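Local coordinates for protein pectinesterase inhibitor (Actinidia chinensis, PDB 1XG2) that inhibits pectin methylesterase by forming a protein-protein complex with the enzyme, and may take part in regulating fruit ripening, at residues B[8-22]-B[135-149]. Numbering follows the deposited sequence.
Sequences EICPKTRNPSLCLQA and KLEDLCDIVLVISNL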
ATOM      1  N   GLU B   8      13.012 -24.332 -12.413  1.00 17.66           N
ATOM      2  CA  GLU B   8      12.018 -23.311 -12.746  1.00 17.40           C
ATOM      3  C   GLU B   8      11.879 -22.211 -11.712  1.00 16.89           C
ATOM      4  O   GLU B   8      11.357 -21.136 -12.020  1.00 16.61           O
ATOM      5  CB  GLU B   8      10.648 -23.955 -12.926  1.00 17.30           C
ATOM      6  CG  GLU B   8      10.594 -24.973 -14.046  1.00 19.29           C
ATOM      7  CD  GLU B   8       9.176 -25.460 -14.272  1.00 19.28           C
ATOM      8  OE1 GLU B   8       8.975 -26.676 -14.347  1.00 18.91           O
ATOM      9  OE2 GLU B   8       8.276 -24.604 -14.348  1.00 22.66           O
ATOM     10  N   ILE B   9      12.298 -22.489 -10.481  1.00 16.19           N
ATOM     11  CA  ILE B   9      12.105 -21.555  -9.377  1.00 15.15           C
ATOM     12  C   ILE B   9      13.307 -20.649  -9.207  1.00 15.20           C
ATOM     13  O   ILE B   9      13.203 -19.438  -9.352  1.00 14.57           O
ATOM     14  CB  ILE B   9      11.820 -22.321  -8.065  1.00 14.69           C
ATOM     15  CG1 ILE B   9      10.505 -23.094  -8.172  1.00 13.33           C
ATOM     16  CG2 ILE B   9      11.712 -21.354  -6.898  1.00 14.68           C
ATOM     17  CD1 ILE B   9      10.343 -24.159  -7.081  1.00 13.87           C
ATOM     18  N   CYS B  10      14.459 -21.242  -8.909  1.00 15.51           N
ATOM     19  CA  CYS B  10      15.613 -20.453  -8.504  1.00 16.40           C
ATOM     20  C   CYS B  10      16.060 -19.387  -9.522  1.00 16.27           C
ATOM     21  O   CYS B  10      16.301 -18.256  -9.124  1.00 17.25           O
ATOM     22  CB  CYS B  10      16.760 -21.366  -8.048  1.00 16.73           C
ATOM     23  SG  CYS B  10      16.278 -22.141  -6.491  1.00 19.77           S
ATOM     24  N   PRO B  11      16.153 -19.709 -10.809  1.00 16.09           N
ATOM     25  CA  PRO B  11      16.517 -18.687 -11.819  1.00 16.37           C
ATOM     26  C   PRO B  11      15.592 -17.460 -11.911  1.00 16.27           C
ATOM     27  O   PRO B  11      16.041 -16.412 -12.368  1.00 15.21           O
ATOM     28  CB  PRO B  11      16.484 -19.455 -13.142  1.00 16.19           C
ATOM     29  CG  PRO B  11      16.616 -20.878 -12.765  1.00 16.86           C
ATOM     30  CD  PRO B  11      15.983 -21.045 -11.406  1.00 15.88           C
ATOM     31  N   LYS B  12      14.338 -17.596 -11.485  1.00 16.13           N
ATOM     32  CA  LYS B  12      13.377 -16.488 -11.487  1.00 16.19           C
ATOM     33  C   LYS B  12      13.431 -15.625 -10.226  1.00 15.81           C
ATOM     34  O   LYS B  12      12.756 -14.596 -10.164  1.00 15.93           O
ATOM     35  CB  LYS B  12      11.949 -17.025 -11.662  1.00 16.14           C
ATOM     36  CG  LYS B  12      11.613 -17.508 -13.060  1.00 18.38           C
ATOM     37  CD  LYS B  12      10.232 -18.180 -13.085  1.00 19.27           C
ATOM     38  CE  LYS B  12       9.977 -18.917 -14.392  1.00 20.31           C
ATOM     39  NZ  LYS B  12      10.688 -20.231 -14.477  1.00 20.72           N
ATOM     40  N   THR B  13      14.176 -16.042  -9.203  1.00 15.88           N
ATOM     41  CA  THR B  13      14.280 -15.251  -7.988  1.00 16.15           C
ATOM     42  C   THR B  13      15.402 -14.235  -8.112  1.00 16.57           C
ATOM     43  O   THR B  13      16.284 -14.356  -8.958  1.00 16.04           O
ATOM     44  CB  THR B  13      14.567 -16.132  -6.717  1.00 16.46           C
ATOM     45  OG1 THR B  13      15.874 -16.728  -6.804  1.00 16.12           O
ATOM     46  CG2 THR B  13      13.607 -17.303  -6.600  1.00 16.07           C
ATOM     47  N   ARG B  14      15.397 -13.263  -7.218  1.00 16.22           N
ATOM     48  CA  ARG B  14      16.419 -12.232  -7.235  1.00 16.42           C
ATOM     49  C   ARG B  14      17.755 -12.700  -6.657  1.00 15.82           C
ATOM     50  O   ARG B  14      18.785 -12.064  -6.890  1.00 15.32           O
ATOM     51  CB  ARG B  14      15.913 -10.971  -6.531  1.00 17.38           C
ATOM     52  CG  ARG B  14      15.604 -11.151  -5.096  1.00 19.75           C
ATOM     53  CD  ARG B  14      14.569 -10.163  -4.572  1.00 22.79           C
ATOM     54  NE  ARG B  14      15.193  -8.952  -4.046  1.00 25.58           N
ATOM     55  CZ  ARG B  14      14.902  -7.711  -4.424  1.00 26.85           C
ATOM     56  NH1 ARG B  14      14.038  -7.456  -5.394  1.00 29.57           N
ATOM     57  NH2 ARG B  14      15.506  -6.701  -3.840  1.00 27.97           N
ATOM     58  N   ASN B  15      17.754 -13.813  -5.925  1.00 14.47           N
ATOM     59  CA  ASN B  15      18.994 -14.409  -5.433  1.00 13.87           C
ATOM     60  C   ASN B  15      18.955 -15.929  -5.662  1.00 13.67           C
ATOM     61  O   ASN B  15      18.626 -16.696  -4.754  1.00 12.34           O
ATOM     62  CB  ASN B  15      19.200 -14.087  -3.944  1.00 13.89           C
ATOM     63  CG  ASN B  15      20.575 -14.462  -3.450  1.00 14.91           C
ATOM     64  OD1 ASN B  15      21.282 -15.253  -4.088  1.00 14.52           O
ATOM     65  ND2 ASN B  15      20.971 -13.900  -2.301  1.00 11.88           N
ATOM     66  N   PRO B  16      19.249 -16.362  -6.886  1.00 13.28           N
ATOM     67  CA  PRO B  16      19.254 -17.797  -7.202  1.00 13.19           C
ATOM     68  C   PRO B  16      20.190 -18.637  -6.334  1.00 12.92           C
ATOM     69  O   PRO B  16      19.890 -19.792  -6.077  1.00 12.95           O
ATOM     70  CB  PRO B  16      19.703 -17.826  -8.678  1.00 12.92           C
ATOM     71  CG  PRO B  16      19.298 -16.508  -9.209  1.00 13.66           C
ATOM     72  CD  PRO B  16      19.539 -15.536  -8.078  1.00 13.20           C
ATOM     73  N   SER B  17      21.322 -18.092  -5.912  1.00 13.19           N
ATOM     74  CA  SER B  17      22.245 -18.855  -5.081  1.00 13.84           C
ATOM     75  C   SER B  17      21.604 -19.183  -3.740  1.00 14.03           C
ATOM     76  O   SER B  17      21.702 -20.306  -3.255  1.00 14.31           O
ATOM     77  CB  SER B  17      23.544 -18.088  -4.861  1.00 13.94           C
ATOM     78  OG  SER B  17      24.207 -17.927  -6.097  1.00 15.63           O
ATOM     79  N   LEU B  18      20.943 -18.193  -3.147  1.00 14.33           N
ATOM     80  CA  LEU B  18      20.291 -18.373  -1.861  1.00 14.76           C
ATOM     81  C   LEU B  18      19.105 -19.315  -1.992  1.00 14.38           C
ATOM     82  O   LEU B  18      18.910 -20.187  -1.156  1.00 14.87           O
ATOM     83  CB  LEU B  18      19.840 -17.040  -1.274  1.00 14.87           C
ATOM     84  CG  LEU B  18      19.154 -17.182   0.090  1.00 16.26           C
ATOM     85  CD1 LEU B  18      20.059 -17.857   1.138  1.00 17.90           C
ATOM     86  CD2 LEU B  18      18.680 -15.807   0.585  1.00 17.29           C
ATOM     87  N   CYS B  19      18.328 -19.138  -3.049  1.00 14.34           N
ATOM     88  CA  CYS B  19      17.223 -20.031  -3.344  1.00 14.33           C
ATOM     89  C   CYS B  19      17.673 -21.492  -3.377  1.00 14.76           C
ATOM     90  O   CYS B  19      17.070 -22.340  -2.722  1.00 13.98           O
ATOM     91  CB  CYS B  19      16.573 -19.633  -4.674  1.00 14.88           C
ATOM     92  SG  CYS B  19      15.247 -20.731  -5.230  1.00 15.27           S
ATOM     93  N   LEU B  20      18.744 -21.776  -4.121  1.00 15.06           N
ATOM     94  CA  LEU B  20      19.283 -23.134  -4.208  1.00 15.77           C
ATOM     95  C   LEU B  20      19.695 -23.668  -2.843  1.00 15.84           C
ATOM     96  O   LEU B  20      19.344 -24.768  -2.477  1.00 16.02           O
ATOM     97  CB  LEU B  20      20.471 -23.186  -5.180  1.00 15.50           C
ATOM     98  CG  LEU B  20      21.090 -24.579  -5.368  1.00 16.52           C
ATOM     99  CD1 LEU B  20      20.060 -25.547  -5.943  1.00 16.38           C
ATOM    100  CD2 LEU B  20      22.341 -24.505  -6.250  1.00 16.61           C
ATOM    101  N   GLN B  21      20.430 -22.871  -2.091  1.00 16.66           N
ATOM    102  CA  GLN B  21      20.879 -23.250  -0.765  1.00 17.89           C
ATOM    103  C   GLN B  21      19.683 -23.595   0.133  1.00 17.41           C
ATOM    104  O   GLN B  21      19.699 -24.603   0.839  1.00 16.78           O
ATOM    105  CB  GLN B  21      21.700 -22.101  -0.193  1.00 18.45           C
ATOM    106  CG  GLN B  21      22.319 -22.300   1.158  1.00 23.58           C
ATOM    107  CD  GLN B  21      23.087 -21.041   1.569  1.00 29.79           C
ATOM    108  OE1 GLN B  21      22.901 -20.514   2.677  1.00 32.88           O
ATOM    109  NE2 GLN B  21      23.899 -20.521   0.644  1.00 32.65           N
ATOM    110  N   ALA B  22      18.628 -22.791   0.048  1.00 16.93           N
ATOM    111  CA  ALA B  22      17.441 -22.981   0.875  1.00 17.07           C
ATOM    112  C   ALA B  22      16.690 -24.254   0.493  1.00 17.27           C
ATOM    113  O   ALA B  22      16.332 -25.042   1.361  1.00 17.74           O
ATOM    114  CB  ALA B  22      16.513 -21.764   0.775  1.00 16.97           C
ATOM    115  N   LYS B 135      17.769 -10.517   3.076  1.00 13.51           N
ATOM    116  CA  LYS B 135      17.524 -11.944   3.184  1.00 13.93           C
ATOM    117  C   LYS B 135      16.021 -12.260   3.194  1.00 13.04           C
ATOM    118  O   LYS B 135      15.581 -13.177   2.526  1.00 11.75           O
ATOM    119  CB  LYS B 135      18.190 -12.518   4.429  1.00 14.67           C
ATOM    120  CG  LYS B 135      18.188 -14.025   4.461  1.00 17.84           C
ATOM    121  CD  LYS B 135      18.645 -14.549   5.800  1.00 22.90           C
ATOM    122  CE  LYS B 135      19.634 -15.716   5.682  1.00 25.74           C
ATOM    123  NZ  LYS B 135      19.394 -16.692   6.807  1.00 27.29           N
ATOM    124  N   LEU B 136      15.238 -11.504   3.950  1.00 12.29           N
ATOM    125  CA  LEU B 136      13.807 -11.754   3.966  1.00 11.81           C
ATOM    126  C   LEU B 136      13.246 -11.524   2.576  1.00 11.69           C
ATOM    127  O   LEU B 136      12.375 -12.256   2.137  1.00 11.30           O
ATOM    128  CB  LEU B 136      13.090 -10.843   4.950  1.00 11.80           C
ATOM    129  CG  LEU B 136      11.586 -11.112   5.041  1.00 10.60           C
ATOM    130  CD1 LEU B 136      11.331 -12.562   5.390  1.00  9.15           C
ATOM    131  CD2 LEU B 136      10.941 -10.170   6.068  1.00 11.16           C
ATOM    132  N   GLU B 137      13.738 -10.490   1.906  1.00 12.00           N
ATOM    133  CA  GLU B 137      13.284 -10.164   0.559  1.00 12.74           C
ATOM    134  C   GLU B 137      13.584 -11.325  -0.387  1.00 12.69           C
ATOM    135  O   GLU B 137      12.708 -11.769  -1.135  1.00 13.25           O
ATOM    136  CB  GLU B 137      13.938  -8.875   0.061  1.00 12.92           C
ATOM    137  CG  GLU B 137      13.374  -7.602   0.674  1.00 13.89           C
ATOM    138  CD  GLU B 137      14.090  -6.352   0.197  1.00 17.59           C
ATOM    139  OE1 GLU B 137      15.131  -6.472  -0.480  1.00 17.86           O
ATOM    140  OE2 GLU B 137      13.612  -5.245   0.501  1.00 19.22           O
ATOM    141  N   ASP B 138      14.804 -11.850  -0.317  1.00 13.16           N
ATOM    142  CA  ASP B 138      15.228 -12.962  -1.177  1.00 13.10           C
ATOM    143  C   ASP B 138      14.394 -14.218  -0.903  1.00 12.80           C
ATOM    144  O   ASP B 138      13.998 -14.942  -1.827  1.00 12.65           O
ATOM    145  CB  ASP B 138      16.728 -13.242  -0.992  1.00 13.39           C
ATOM    146  CG  ASP B 138      17.607 -12.094  -1.471  1.00 14.32           C
ATOM    147  OD1 ASP B 138      18.824 -12.043  -1.128  1.00 14.65           O
ATOM    148  OD2 ASP B 138      17.174 -11.187  -2.201  1.00 15.04           O
ATOM    149  N   LEU B 139      14.124 -14.480   0.372  1.00 12.19           N
ATOM    150  CA  LEU B 139      13.381 -15.661   0.768  1.00 11.54           C
ATOM    151  C   LEU B 139      11.921 -15.561   0.370  1.00 11.26           C
ATOM    152  O   LEU B 139      11.333 -16.545  -0.077  1.00 11.07           O
ATOM    153  CB  LEU B 139      13.484 -15.884   2.277  1.00 11.61           C
ATOM    154  CG  LEU B 139      14.894 -16.280   2.718  1.00 12.94           C
ATOM    155  CD1 LEU B 139      14.975 -16.432   4.235  1.00 14.85           C
ATOM    156  CD2 LEU B 139      15.348 -17.533   1.994  1.00 13.01           C
ATOM    157  N   CYS B 140      11.349 -14.372   0.545  1.00 10.82           N
ATOM    158  CA  CYS B 140       9.949 -14.137   0.182  1.00 11.13           C
ATOM    159  C   CYS B 140       9.779 -14.230  -1.331  1.00 11.02           C
ATOM    160  O   CYS B 140       8.726 -14.637  -1.834  1.00 10.49           O
ATOM    161  CB  CYS B 140       9.481 -12.784   0.688  1.00 10.99           C
ATOM    162  SG  CYS B 140       9.107 -12.723   2.460  1.00 12.13           S
ATOM    163  N   ASP B 141      10.825 -13.868  -2.063  1.00 11.71           N
ATOM    164  CA  ASP B 141      10.791 -13.969  -3.513  1.00 12.13           C
ATOM    165  C   ASP B 141      10.683 -15.430  -3.986  1.00 12.02           C
ATOM    166  O   ASP B 141      10.050 -15.703  -5.001  1.00 11.85           O
ATOM    167  CB  ASP B 141      12.007 -13.293  -4.118  1.00 12.75           C
ATOM    168  CG  ASP B 141      11.791 -12.901  -5.550  1.00 15.04           C
ATOM    169  OD1 ASP B 141      10.675 -12.453  -5.907  1.00 16.52           O
ATOM    170  OD2 ASP B 141      12.688 -12.979  -6.388  1.00 15.31           O
ATOM    171  N   ILE B 142      11.267 -16.370  -3.245  1.00 12.03           N
ATOM    172  CA  ILE B 142      11.092 -17.783  -3.562  1.00 11.52           C
ATOM    173  C   ILE B 142       9.599 -18.119  -3.483  1.00 11.34           C
ATOM    174  O   ILE B 142       9.047 -18.782  -4.349  1.00  9.90           O
ATOM    175  CB  ILE B 142      11.911 -18.714  -2.624  1.00 12.08           C
ATOM    176  CG1 ILE B 142      13.407 -18.400  -2.677  1.00 12.43           C
ATOM    177  CG2 ILE B 142      11.754 -20.158  -3.061  1.00 13.00           C
ATOM    178  CD1 ILE B 142      14.191 -19.017  -1.541  1.00 13.87           C
ATOM    179  N   VAL B 143       8.949 -17.638  -2.436  1.00 10.84           N
ATOM    180  CA  VAL B 143       7.534 -17.890  -2.254  1.00 10.91           C
ATOM    181  C   VAL B 143       6.729 -17.262  -3.374  1.00 10.59           C
ATOM    182  O   VAL B 143       5.820 -17.883  -3.895  1.00 10.05           O
ATOM    183  CB  VAL B 143       7.023 -17.347  -0.903  1.00 10.69           C
ATOM    184  CG1 VAL B 143       5.533 -17.615  -0.755  1.00 10.62           C
ATOM    185  CG2 VAL B 143       7.795 -17.973   0.240  1.00 11.59           C
ATOM    186  N   LEU B 144       7.071 -16.038  -3.749  1.00 10.81           N
ATOM    187  CA  LEU B 144       6.360 -15.348  -4.822  1.00 10.82           C
ATOM    188  C   LEU B 144       6.480 -16.114  -6.143  1.00 10.89           C
ATOM    189  O   LEU B 144       5.506 -16.267  -6.867  1.00 10.30           O
ATOM    190  CB  LEU B 144       6.890 -13.917  -4.988  1.00 11.10           C
ATOM    191  CG  LEU B 144       6.573 -12.962  -3.838  1.00 12.04           C
ATOM    192  CD1 LEU B 144       7.382 -11.675  -3.932  1.00 12.38           C
ATOM    193  CD2 LEU B 144       5.072 -12.622  -3.834  1.00 13.61           C
ATOM    194  N   VAL B 145       7.679 -16.612  -6.448  1.00 10.67           N
ATOM    195  CA  VAL B 145       7.897 -17.322  -7.705  1.00 10.76           C
ATOM    196  C   VAL B 145       7.047 -18.597  -7.730  1.00 10.84           C
ATOM    197  O   VAL B 145       6.390 -18.915  -8.726  1.00 11.86           O
ATOM    198  CB  VAL B 145       9.386 -17.637  -7.916  1.00 10.48           C
ATOM    199  CG1 VAL B 145       9.579 -18.676  -9.053  1.00 12.17           C
ATOM    200  CG2 VAL B 145      10.137 -16.372  -8.238  1.00  9.99           C
ATOM    201  N   ILE B 146       7.022 -19.306  -6.619  1.00 10.89           N
ATOM    202  CA  ILE B 146       6.261 -20.532  -6.545  1.00 11.20           C
ATOM    203  C   ILE B 146       4.766 -20.198  -6.689  1.00 11.38           C
ATOM    204  O   ILE B 146       4.044 -20.891  -7.412  1.00 11.65           O
ATOM    205  CB  ILE B 146       6.592 -21.282  -5.238  1.00 11.04           C
ATOM    206  CG1 ILE B 146       8.017 -21.848  -5.294  1.00 10.96           C
ATOM    207  CG2 ILE B 146       5.630 -22.423  -4.997  1.00 12.18           C
ATOM    208  CD1 ILE B 146       8.483 -22.430  -3.980  1.00 10.77           C
ATOM    209  N   SER B 147       4.314 -19.116  -6.056  1.00 11.64           N
ATOM    210  CA  SER B 147       2.895 -18.719  -6.159  1.00 12.10           C
ATOM    211  C   SER B 147       2.482 -18.444  -7.616  1.00 12.78           C
ATOM    212  O   SER B 147       1.311 -18.645  -7.979  1.00 13.12           O
ATOM    213  CB  SER B 147       2.565 -17.500  -5.275  1.00 11.29           C
ATOM    214  OG  SER B 147       3.009 -16.272  -5.864  1.00 12.04           O
ATOM    215  N   ASN B 148       3.415 -17.978  -8.443  1.00 12.63           N
ATOM    216  CA  ASN B 148       3.104 -17.708  -9.846  1.00 13.36           C
ATOM    217  C   ASN B 148       3.203 -18.954 -10.731  1.00 13.99           C
ATOM    218  O   ASN B 148       2.569 -19.006 -11.769  1.00 13.88           O
ATOM    219  CB  ASN B 148       3.976 -16.583 -10.419  1.00 13.33           C
ATOM    220  CG  ASN B 148       3.777 -15.249  -9.695  1.00 13.76           C
ATOM    221  OD1 ASN B 148       2.705 -14.985  -9.130  1.00 16.77           O
ATOM    222  ND2 ASN B 148       4.800 -14.418  -9.699  1.00 11.39           N
ATOM    223  N   LEU B 149       3.993 -19.939 -10.323  1.00 14.44           N
ATOM    224  CA  LEU B 149       4.091 -21.205 -11.052  1.00 15.50           C
ATOM    225  C   LEU B 149       2.899 -22.138 -10.782  1.00 16.68           C
ATOM    226  O   LEU B 149       2.561 -22.969 -11.626  1.00 16.56           O
ATOM    227  CB  LEU B 149       5.378 -21.945 -10.694  1.00 15.01           C
ATOM    228  CG  LEU B 149       6.694 -21.310 -11.126  1.00 15.59           C
ATOM    229  CD1 LEU B 149       7.842 -22.089 -10.501  1.00 15.54           C
ATOM    230  CD2 LEU B 149       6.808 -21.275 -12.645  1.00 16.22           C
TER
HETATM  231  O   HOH W   1      16.817  -8.454  -1.844  1.00 26.00           O
HETATM  232  O   HOH W   2      15.893 -15.193  -3.956  1.00 13.92           O
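The R14 guanidinium meets D138 OD2 and a water at its edge, in its plane. R14 NE lies 3.5 Å from D138 OD2, a long salt bridge. E137 comes in obliquely, its carboxylate plane turned 81° from the guanidinium, and E137 OE1 makes a second salt bridge to R14 NH2 at 3.4 Å. The water accepts from R14 NE and lies within bonding distance of both carboxylates. F109 of helix 98-118 packs on R14 and E137. R14 and V145 also touch the bound pectinesterase chain, so this contact borders the inhibitory interface.

N15 also grips D138. N15 ND2 lies 3.1 Å from D138 OD1, a nearly straight bond (168°) that arrives from above the carboxylate plane. CG stands anti to the backbone N (chi1 -170°), which lets OD1 cap helix 16-24 by accepting from L18 N while ND2 faces D138. With an alanine here both bonds go; the start of helix 16-24 is likely to lose its cap and D138 OD1 its amide partner. Nearby, L18 CD2 packs on L139 CD2 at 4.0 Å.

D141 OD2 accepts from the backbone R14 N at 2.8 Å. Toward the C-terminal end of helix 127-149 the packing is largely apolar: I9 is a knob among I142, V145, I146 and L149, with I9 CD1 3.7 Å from I146 CG1. I142 also packs on C19, whose disulfide to C10 ties the N-terminal hairpin together.

Thus carboxylates of the bundle helix 127-149 hold the turn between the two short helices, and apolar packing seats the hairpin.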